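Local atomic coordinates of threonine--tRNA ligase catalytic subunit (Aeropyrum pernix, PDB entry 3A32), a protein that probably catalyses the zinc-dependent attachment of threonine to tRNA(Thr), activating the amino acid with ATP and then transferring it to the tRNA. Residues A64-Y69 / F182-L187; Y69-P74 / F134-F139; E80-S85 / E104-P109. All coordinates share one frame; numbering follows the deposited sequence.

How the interactions relate
The first segments of interactions 1 and 2 run on from one another, sharing Tyr69; the two centres lie about 13 Å apart, and Lys135 NZ of interaction 2 reaches Arg66 O of interaction 1 at 2.7 Å, a probable hydrogen bond. Interaction 3 lies about 18 Å from interaction 2, centre to centre, but Lys108 joins them, its NZ 3.2 Å from Thr73 OG1 in a probable but weak hydrogen bond. Interactions 1 and 3 do not touch. All three lie near the zinc site of Cys112, His166 and His310: the side chains of Tyr68 and Phe82 are about 11 and 10 Å from the ion, and that of Val136 about 4 Å from that of His166. Each also touches the second subunit.

Interaction 1: A64-Y69 / F182-L187; sequences ARRGYY and FEEMKL
Two flat groups, the Tyr68 ring and the Arg66 guanidinium, both present an edge to the carboxylate of Glu184. The ring takes OE1 and CD near its plane, with the carboxylate turned 62° against it; Lys135 makes a cation-pi contact with the ring, and His63 meets it in an edge-to-face pair. The guanidinium, almost perpendicular to the carboxylate at 88°, receives OE2 near its plane, and Leu187 CD1 comes up obliquely, 3.6 Å from Arg66 NH1. The salt bridge is long and its hydrogen bond weak, with Arg66 NE 3.5 Å from Glu184 OE2. Tyr68 OH donates to Glu184 OE1, although the modelled 2.4 Å is doubtfully short.

Gly67 ends helix 48-65 in a Schellman motif, and the chain turns there into strand 69-70, the helix-strand order of class II motif 1; helix 174-191 supplies Glu184. Beyond CG the glutamate is extended (chi2 163°), which carries its carboxylate across to both partners. With an alanine in place of Glu184, the Arg66 guanidinium would probably lose this counter-charge and Tyr68 OH its acceptor on the helix. Arg311 NH1 also bonds Tyr68 OH, and Arg66, bent at chi2 and chi3, brings its guanidinium alongside Glu184 CG, 3.6 Å from Arg66 NE.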
loop_
_atom_site.group_PDB
_atom_site.type_symbol
_atom_site.label_atom_id
_atom_site.label_comp_id
_atom_site.label_asym_id
_atom_site.label_seq_id
_atom_site.Cartn_x
_atom_site.Cartn_y
_atom_site.Cartn_z
ATOM N N ALA A 64 12.139 1.915 5.317
ATOM C CA ALA A 64 12.590 0.768 6.120
ATOM C C ALA A 64 14.140 0.504 6.026
ATOM O O ALA A 64 14.793 0.207 7.035
ATOM C CB ALA A 64 11.780 -0.439 5.803
ATOM N N ARG A 65 14.731 0.687 4.847
ATOM C CA ARG A 65 16.168 0.525 4.630
ATOM C C ARG A 65 17.065 1.615 5.261
ATOM O O ARG A 65 18.254 1.387 5.498
ATOM C CB ARG A 65 16.415 0.491 3.117
ATOM C CG ARG A 65 15.978 -0.842 2.548
ATOM C CD ARG A 65 15.637 -0.819 1.099
ATOM N NE ARG A 65 16.749 -0.414 0.234
ATOM C CZ ARG A 65 17.776 -1.193 -0.120
ATOM N NH1 ARG A 65 17.865 -2.448 0.332
ATOM N NH2 ARG A 65 18.714 -0.697 -0.944
ATOM N N ARG A 66 16.486 2.794 5.473
ATOM C CA ARG A 66 17.078 3.923 6.124
ATOM C C ARG A 66 16.820 3.937 7.647
ATOM O O ARG A 66 17.206 4.873 8.304
ATOM C CB ARG A 66 16.496 5.229 5.504
ATOM C CG ARG A 66 16.736 5.435 3.970
ATOM C CD ARG A 66 18.200 5.683 3.586
ATOM N NE ARG A 66 18.665 6.851 4.322
ATOM C CZ ARG A 66 19.797 7.546 4.098
ATOM N NH1 ARG A 66 20.633 7.204 3.117
ATOM N NH2 ARG A 66 20.069 8.608 4.869
ATOM N N GLY A 67 16.155 2.927 8.192
ATOM C CA GLY A 67 16.023 2.795 9.629
ATOM C C GLY A 67 14.706 3.248 10.240
ATOM O O GLY A 67 14.620 3.389 11.483
ATOM N N TYR A 68 13.698 3.500 9.408
ATOM C CA TYR A 68 12.381 3.878 9.899
ATOM C C TYR A 68 11.574 2.630 10.038
ATOM O O TYR A 68 11.629 1.751 9.218
ATOM C CB TYR A 68 11.611 4.792 8.920
ATOM C CG TYR A 68 12.186 6.181 8.686
ATOM C CD1 TYR A 68 11.584 7.328 9.235
ATOM C CD2 TYR A 68 13.325 6.351 7.846
ATOM C CE1 TYR A 68 12.117 8.586 8.999
ATOM C CE2 TYR A 68 13.872 7.609 7.604
ATOM C CZ TYR A 68 13.272 8.716 8.172
ATOM O OH TYR A 68 13.825 9.942 7.882
ATOM N N TYR A 69 10.775 2.583 11.077
ATOM C CA TYR A 69 9.759 1.577 11.171
ATOM C C TYR A 69 8.594 2.022 10.317
ATOM O O TYR A 69 8.138 3.150 10.449
ATOM C CB TYR A 69 9.305 1.510 12.580
ATOM C CG TYR A 69 10.376 1.211 13.569
ATOM C CD1 TYR A 69 11.078 -0.001 13.531
ATOM C CD2 TYR A 69 10.642 2.109 14.631
ATOM C CE1 TYR A 69 12.061 -0.281 14.482
ATOM C CE2 TYR A 69 11.603 1.825 15.578
ATOM C CZ TYR A 69 12.296 0.637 15.502
ATOM O OH TYR A 69 13.229 0.355 16.445
ATOM N N PHE A 182 17.639 15.489 4.855
ATOM C CA PHE A 182 17.991 16.128 3.609
ATOM C C PHE A 182 18.512 15.098 2.607
ATOM O O PHE A 182 18.134 15.138 1.434
ATOM C CB PHE A 182 19.034 17.265 3.755
ATOM C CG PHE A 182 19.571 17.735 2.420
ATOM C CD1 PHE A 182 18.884 18.681 1.669
ATOM C CD2 PHE A 182 20.730 17.202 1.899
ATOM C CE1 PHE A 182 19.367 19.105 0.408
ATOM C CE2 PHE A 182 21.210 17.612 0.637
ATOM C CZ PHE A 182 20.513 18.566 -0.096
ATOM N N GLU A 183 19.388 14.190 3.057
ATOM C CA GLU A 183 20.004 13.206 2.139
ATOM C C GLU A 183 18.936 12.236 1.592
ATOM O O GLU A 183 18.991 11.836 0.453
ATOM C CB GLU A 183 21.153 12.431 2.808
ATOM C CG GLU A 183 22.410 13.248 3.080
ATOM C CD GLU A 183 23.288 13.538 1.831
ATOM O OE1 GLU A 183 22.786 14.029 0.812
ATOM O OE2 GLU A 183 24.509 13.267 1.872
ATOM N N GLU A 184 17.954 11.903 2.418
ATOM C CA GLU A 184 16.820 11.107 1.970
ATOM C C GLU A 184 16.006 11.802 0.871
ATOM O O GLU A 184 15.668 11.198 -0.127
ATOM C CB GLU A 184 15.947 10.771 3.194
ATOM C CG GLU A 184 16.634 9.768 4.092
ATOM C CD GLU A 184 16.083 9.683 5.465
ATOM O OE1 GLU A 184 15.035 10.280 5.789
ATOM O OE2 GLU A 184 16.716 8.968 6.249
ATOM N N MET A 185 15.716 13.088 1.063
ATOM C CA MET A 185 14.953 13.882 0.103
ATOM C C MET A 185 15.650 13.898 -1.265
ATOM O O MET A 185 15.013 13.682 -2.310
ATOM C CB MET A 185 14.740 15.304 0.670
ATOM C CG MET A 185 13.989 16.280 -0.280
ATOM S SD MET A 185 15.081 16.903 -1.593
ATOM C CE MET A 185 16.553 17.492 -0.717
ATOM N N LYS A 186 16.963 14.131 -1.243
ATOM C CA LYS A 186 17.765 14.150 -2.455
ATOM C C LYS A 186 17.773 12.809 -3.235
ATOM O O LYS A 186 17.616 12.789 -4.474
ATOM C CB LYS A 186 19.173 14.587 -2.079
ATOM C CG LYS A 186 20.183 14.574 -3.214
ATOM C CD LYS A 186 21.330 15.409 -2.805
ATOM C CE LYS A 186 22.273 15.744 -3.968
ATOM N NZ LYS A 186 22.816 14.522 -4.683
ATOM N N LEU A 187 17.994 11.699 -2.512
ATOM C CA LEU A 187 17.894 10.336 -3.076
ATOM C C LEU A 187 16.531 10.041 -3.751
ATOM O O LEU A 187 16.508 9.477 -4.860
ATOM C CB LEU A 187 18.169 9.276 -1.988
ATOM C CG LEU A 187 19.580 9.119 -1.387
ATOM C CD1 LEU A 187 19.538 8.268 -0.107
ATOM C CD2 LEU A 187 20.542 8.529 -2.402
HETATM O O HOH W 1 16.806 9.250 8.639
#

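Interaction 2: Y69-P74 / F134-F139; sequences YVVETP and FKVFEF
Glu138 reaches across to Val71 and Thr73 along its whole length. Its CB lies 3.5 Å from Val71 O, and CG comes closer to the same oxygen, at 3.3 Å, so the aliphatic part of the chain runs past that carbonyl. With CG trans to its own backbone N (chi1 175°) and the chain straight beyond, the carboxylate is carried forward to Thr73, which it grips with both oxygens. OE2 accepts Thr73 N at 2.9 Å through a nearly straight bond (170° at the hydrogen), met from above the carboxylate plane. OE1 uses its syn lone pair for Thr73 OG1, 2.7 Å away, and also accepts a bond from His115 NE2; the carboxylate is therefore fixed in rotation.

Earlier in the two segments the link is made by backbones in parallel register. Tyr69 N donates to Lys135 O, Phe137 N to Tyr69 O and Val71 N to Phe137 O, all within 2.8 to 2.9 Å. This places strand 69-70 at the edge of the class II sheet within this chain, where the motif 1 strand meets the first motif 2 strand, 134-143. Tyr69 and Val136 share one face, Val70 and Phe137 the other. On the first face the Tyr69 and Phe134 rings meet obliquely, their planes 48° apart, with Tyr69 CE2 3.7 Å from Phe134 CD1. Val71 CG2 touches Val136 CG2 at 3.5 Å. Val71 O, which Glu138 skirts, is bonded by Tyr53 OH of the second subunit, and Glu72 forms salt bridges with Arg52 and Arg141 of that subunit.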
loop_
_atom_site.group_PDB
_atom_site.type_symbol
_atom_site.label_atom_id
_atom_site.label_comp_id
_atom_site.label_asym_id
_atom_site.label_seq_id
_atom_site.Cartn_x
_atom_site.Cartn_y
_atom_site.Cartn_z
ATOM N N TYR A 69 10.775 2.583 11.077
ATOM C CA TYR A 69 9.759 1.577 11.171
ATOM C C TYR A 69 8.594 2.022 10.317
ATOM O O TYR A 69 8.138 3.150 10.449
ATOM C CB TYR A 69 9.305 1.510 12.580
ATOM C CG TYR A 69 10.376 1.211 13.569
ATOM C CD1 TYR A 69 11.078 -0.001 13.531
ATOM C CD2 TYR A 69 10.642 2.109 14.631
ATOM C CE1 TYR A 69 12.061 -0.281 14.482
ATOM C CE2 TYR A 69 11.603 1.825 15.578
ATOM C CZ TYR A 69 12.296 0.637 15.502
ATOM O OH TYR A 69 13.229 0.355 16.445
ATOM N N VAL A 70 8.113 1.141 9.443
ATOM C CA VAL A 70 6.925 1.480 8.670
ATOM C C VAL A 70 5.663 1.072 9.365
ATOM O O VAL A 70 5.598 -0.011 9.968
ATOM C CB VAL A 70 6.987 1.010 7.201
ATOM C CG1 VAL A 70 8.330 1.571 6.567
ATOM C CG2 VAL A 70 6.854 -0.478 7.080
ATOM N N VAL A 71 4.682 1.965 9.331
ATOM C CA VAL A 71 3.457 1.742 10.020
ATOM C C VAL A 71 2.269 2.194 9.182
ATOM O O VAL A 71 2.400 2.877 8.147
ATOM C CB VAL A 71 3.435 2.391 11.446
ATOM C CG1 VAL A 71 4.628 1.886 12.283
ATOM C CG2 VAL A 71 3.383 3.912 11.367
ATOM N N GLU A 72 1.116 1.737 9.601
ATOM C CA GLU A 72 -0.152 2.208 9.042
ATOM C C GLU A 72 -1.049 2.449 10.266
ATOM O O GLU A 72 -1.159 1.566 11.155
ATOM C CB GLU A 72 -0.735 1.192 8.051
ATOM C CG GLU A 72 -2.206 1.476 7.680
ATOM C CD GLU A 72 -2.738 0.689 6.442
ATOM O OE1 GLU A 72 -1.978 -0.133 5.884
ATOM O OE2 GLU A 72 -3.928 0.950 6.006
ATOM N N THR A 73 -1.611 3.658 10.360
ATOM C CA THR A 73 -2.415 4.012 11.547
ATOM C C THR A 73 -3.865 4.248 11.117
ATOM O O THR A 73 -4.116 4.508 9.934
ATOM C CB THR A 73 -1.785 5.207 12.387
ATOM O OG1 THR A 73 -1.708 6.411 11.596
ATOM C CG2 THR A 73 -0.367 4.845 12.951
ATOM N N PRO A 74 -4.829 4.153 12.059
ATOM C CA PRO A 74 -6.219 4.271 11.642
ATOM C C PRO A 74 -6.608 5.552 10.961
ATOM O O PRO A 74 -5.987 6.613 11.152
ATOM C CB PRO A 74 -6.991 4.130 12.941
ATOM C CG PRO A 74 -6.068 3.319 13.811
ATOM C CD PRO A 74 -4.722 3.882 13.493
ATOM N N PHE A 134 14.207 7.215 17.506
ATOM C CA PHE A 134 13.069 6.386 17.118
ATOM C C PHE A 134 12.454 7.071 15.915
ATOM O O PHE A 134 12.065 8.248 15.993
ATOM C CB PHE A 134 12.101 6.302 18.277
ATOM C CG PHE A 134 10.784 5.689 17.947
ATOM C CD1 PHE A 134 10.584 4.334 18.098
ATOM C CD2 PHE A 134 9.708 6.492 17.555
ATOM C CE1 PHE A 134 9.335 3.759 17.803
ATOM C CE2 PHE A 134 8.470 5.935 17.268
ATOM C CZ PHE A 134 8.271 4.577 17.405
ATOM N N LYS A 135 12.401 6.340 14.796
ATOM C CA LYS A 135 11.955 6.882 13.523
ATOM C C LYS A 135 10.865 6.019 13.014
ATOM O O LYS A 135 11.045 4.801 12.910
ATOM C CB LYS A 135 13.113 6.924 12.510
ATOM C CG LYS A 135 14.404 7.540 13.094
ATOM C CD LYS A 135 15.490 7.832 12.070
ATOM C CE LYS A 135 15.541 6.791 10.934
ATOM N NZ LYS A 135 16.886 6.792 10.237
ATOM N N VAL A 136 9.720 6.649 12.714
ATOM C CA VAL A 136 8.513 5.955 12.254
ATOM C C VAL A 136 7.996 6.638 10.942
ATOM O O VAL A 136 7.801 7.869 10.927
ATOM C CB VAL A 136 7.452 5.907 13.392
ATOM C CG1 VAL A 136 7.036 7.333 13.893
ATOM C CG2 VAL A 136 6.265 5.130 13.009
ATOM N N PHE A 137 7.783 5.840 9.887
ATOM C CA PHE A 137 7.338 6.315 8.574
ATOM C C PHE A 137 5.930 5.789 8.240
ATOM O O PHE A 137 5.634 4.632 8.507
ATOM C CB PHE A 137 8.268 5.833 7.440
ATOM C CG PHE A 137 7.729 6.147 6.065
ATOM C CD1 PHE A 137 7.790 7.449 5.562
ATOM C CD2 PHE A 137 7.112 5.164 5.292
ATOM C CE1 PHE A 137 7.277 7.757 4.342
ATOM C CE2 PHE A 137 6.608 5.476 4.037
ATOM C CZ PHE A 137 6.679 6.763 3.560
ATOM N N GLU A 138 5.097 6.609 7.608
ATOM C CA GLU A 138 3.774 6.140 7.141
ATOM C C GLU A 138 3.399 6.818 5.836
ATOM O O GLU A 138 3.551 8.032 5.739
ATOM C CB GLU A 138 2.651 6.364 8.177
ATOM C CG GLU A 138 1.287 5.982 7.646
ATOM C CD GLU A 138 0.187 5.932 8.702
ATOM O OE1 GLU A 138 0.418 6.298 9.894
ATOM O OE2 GLU A 138 -0.941 5.543 8.329
ATOM N N PHE A 139 2.982 6.016 4.842
ATOM C CA PHE A 139 2.304 6.493 3.621
ATOM C C PHE A 139 0.882 6.794 4.098
ATOM O O PHE A 139 0.009 5.909 4.122
ATOM C CB PHE A 139 2.308 5.359 2.576
ATOM C CG PHE A 139 1.880 5.782 1.174
ATOM C CD1 PHE A 139 2.730 6.521 0.354
ATOM C CD2 PHE A 139 0.640 5.401 0.666
ATOM C CE1 PHE A 139 2.318 6.916 -0.947
ATOM C CE2 PHE A 139 0.243 5.751 -0.625
ATOM C CZ PHE A 139 1.090 6.510 -1.436
#

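Interaction 3: E80-S85 / E104-P109; sequences ELFKVS and EFAVKP
Phe82 carries the contact of helix 80-84 with strand 103-107 and the turn after it, packing on Ala106, Lys108 and Pro109; Lys83 only skirts Glu104. At the start of the helix, Glu80 does not itself touch the strand but takes Lys83 NZ in a salt bridge, 3.1 Å from its OE2, on the syn side and 29° out of the carboxylate plane. Leu81 follows, its side chain resting on Pro113, Tyr114 and Leu117 of helix 112-126.

Phe82 comes next and does most of the packing. Its CG stands opposite the carbonyl carbon (chi1 -52°), which lowers the ring onto the far segment. Over one face lies Pro109 CD, 4.0 Å from the ring centroid and 29° off its normal, a CH-pi contact; from Phe82 CZ to Pro109 CD is 3.6 Å. Ala106 CB approaches obliquely, 4.0 Å from Phe82 CE2, and Lys108 CA sits 4.1 Å from Phe82 CZ. No hydrogen bond crosses between the segments; the Phe82 packing is apolar.

Lys83 is fully extended beyond CB and brings its CE within 4.5 Å of Glu104 OE1. Its NZ stays 4.9 Å from that oxygen, too far for a salt bridge; any attraction would be a weak, longer-range one. Glu104 is held instead by Thr79 OG1 and Arg92.

The helix thus lies on the small antiparallel sheet of strands 76-78, 103-107 and 96-100, with Ala77 and Met95 adding to the cover of Phe82 and helix 112-126 flanking it at Leu81, while Val107 on the strand packs against Val107 of the second subunit.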
loop_
_atom_site.group_PDB
_atom_site.type_symbol
_atom_site.label_atom_id
_atom_site.label_comp_id
_atom_site.label_asym_id
_atom_site.label_seq_id
_atom_site.Cartn_x
_atom_site.Cartn_y
_atom_site.Cartn_z
ATOM N N GLU A 80 -10.696 12.667 21.486
ATOM C CA GLU A 80 -9.769 12.691 22.633
ATOM C C GLU A 80 -8.319 12.681 22.140
ATOM O O GLU A 80 -7.420 13.295 22.719
ATOM C CB GLU A 80 -9.976 11.514 23.572
ATOM C CG GLU A 80 -11.339 11.462 24.227
ATOM C CD GLU A 80 -11.671 12.732 25.000
ATOM O OE1 GLU A 80 -10.793 13.123 25.794
ATOM O OE2 GLU A 80 -12.780 13.326 24.791
ATOM N N LEU A 81 -8.089 11.995 21.039
ATOM C CA LEU A 81 -6.736 11.893 20.549
ATOM C C LEU A 81 -6.205 13.285 20.175
ATOM O O LEU A 81 -5.042 13.605 20.461
ATOM C CB LEU A 81 -6.651 10.902 19.377
ATOM C CG LEU A 81 -5.268 10.703 18.775
ATOM C CD1 LEU A 81 -4.266 10.195 19.808
ATOM C CD2 LEU A 81 -5.383 9.753 17.585
ATOM N N PHE A 82 -7.075 14.087 19.561
ATOM C CA PHE A 82 -6.722 15.408 19.053
ATOM C C PHE A 82 -6.923 16.498 20.113
ATOM O O PHE A 82 -6.312 17.556 20.004
ATOM C CB PHE A 82 -7.445 15.711 17.725
ATOM C CG PHE A 82 -7.255 14.620 16.686
ATOM C CD1 PHE A 82 -5.992 14.393 16.106
ATOM C CD2 PHE A 82 -8.312 13.792 16.324
ATOM C CE1 PHE A 82 -5.810 13.328 15.166
ATOM C CE2 PHE A 82 -8.127 12.769 15.365
ATOM C CZ PHE A 82 -6.865 12.532 14.810
ATOM N N LYS A 83 -7.727 16.228 21.137
ATOM C CA LYS A 83 -7.773 17.071 22.342
ATOM C C LYS A 83 -6.428 17.060 23.083
ATOM O O LYS A 83 -5.951 18.124 23.481
ATOM C CB LYS A 83 -8.879 16.620 23.308
ATOM C CG LYS A 83 -10.303 16.966 22.808
ATOM C CD LYS A 83 -11.389 16.457 23.751
ATOM C CE LYS A 83 -12.804 16.789 23.262
ATOM N NZ LYS A 83 -13.829 16.242 24.248
ATOM N N VAL A 84 -5.816 15.874 23.255
ATOM C CA VAL A 84 -4.504 15.764 23.930
ATOM C C VAL A 84 -3.407 16.460 23.147
ATOM O O VAL A 84 -2.541 17.099 23.720
ATOM C CB VAL A 84 -4.094 14.281 24.237
ATOM C CG1 VAL A 84 -2.668 14.240 24.797
ATOM C CG2 VAL A 84 -5.117 13.613 25.244
ATOM N N SER A 85 -3.468 16.366 21.823
ATOM C CA SER A 85 -2.387 16.907 20.995
ATOM C C SER A 85 -2.118 18.433 20.947
ATOM O O SER A 85 -1.072 18.839 20.470
ATOM C CB SER A 85 -2.260 16.188 19.642
ATOM O OG SER A 85 -3.462 16.141 18.934
ATOM N N GLU A 104 -17.751 11.810 20.096
ATOM C CA GLU A 104 -17.203 12.550 18.967
ATOM C C GLU A 104 -15.924 11.899 18.382
ATOM O O GLU A 104 -14.964 11.588 19.129
ATOM C CB GLU A 104 -16.853 13.945 19.438
ATOM C CG GLU A 104 -16.512 14.852 18.249
ATOM C CD GLU A 104 -16.169 16.220 18.710
ATOM O OE1 GLU A 104 -15.273 16.338 19.562
ATOM O OE2 GLU A 104 -16.814 17.167 18.251
ATOM N N PHE A 105 -15.930 11.717 17.062
ATOM C CA PHE A 105 -14.831 11.113 16.299
ATOM C C PHE A 105 -14.505 12.056 15.191
ATOM O O PHE A 105 -15.336 12.896 14.841
ATOM C CB PHE A 105 -15.265 9.785 15.685
ATOM C CG PHE A 105 -15.064 8.589 16.603
ATOM C CD1 PHE A 105 -14.043 7.692 16.363
ATOM C CD2 PHE A 105 -15.889 8.407 17.744
ATOM C CE1 PHE A 105 -13.842 6.550 17.208
ATOM C CE2 PHE A 105 -15.699 7.313 18.613
ATOM C CZ PHE A 105 -14.688 6.358 18.330
ATOM N N ALA A 106 -13.311 11.905 14.635
ATOM C CA ALA A 106 -12.839 12.684 13.530
ATOM C C ALA A 106 -12.204 11.752 12.498
ATOM O O ALA A 106 -11.607 10.729 12.852
ATOM C CB ALA A 106 -11.779 13.680 14.015
ATOM N N VAL A 107 -12.310 12.137 11.226
ATOM C CA VAL A 107 -11.469 11.607 10.194
ATOM C C VAL A 107 -10.108 12.263 10.436
ATOM O O VAL A 107 -10.002 13.507 10.608
ATOM C CB VAL A 107 -12.056 11.932 8.788
ATOM C CG1 VAL A 107 -11.254 11.271 7.691
ATOM C CG2 VAL A 107 -13.544 11.451 8.726
ATOM N N LYS A 108 -9.081 11.421 10.527
ATOM C CA LYS A 108 -7.718 11.825 10.838
ATOM C C LYS A 108 -7.250 12.940 9.894
ATOM O O LYS A 108 -7.268 12.760 8.656
ATOM C CB LYS A 108 -6.825 10.591 10.667
ATOM C CG LYS A 108 -5.369 10.754 10.923
ATOM C CD LYS A 108 -4.605 9.417 10.815
ATOM C CE LYS A 108 -4.537 8.885 9.383
ATOM N NZ LYS A 108 -3.674 7.656 9.392
ATOM N N PRO A 109 -6.864 14.106 10.462
ATOM C CA PRO A 109 -6.209 15.149 9.641
ATOM C C PRO A 109 -4.676 15.082 9.671
ATOM O O PRO A 109 -4.010 15.682 8.815
ATOM C CB PRO A 109 -6.705 16.459 10.297
ATOM C CG PRO A 109 -6.898 16.107 11.764
ATOM C CD PRO A 109 -7.076 14.576 11.856
#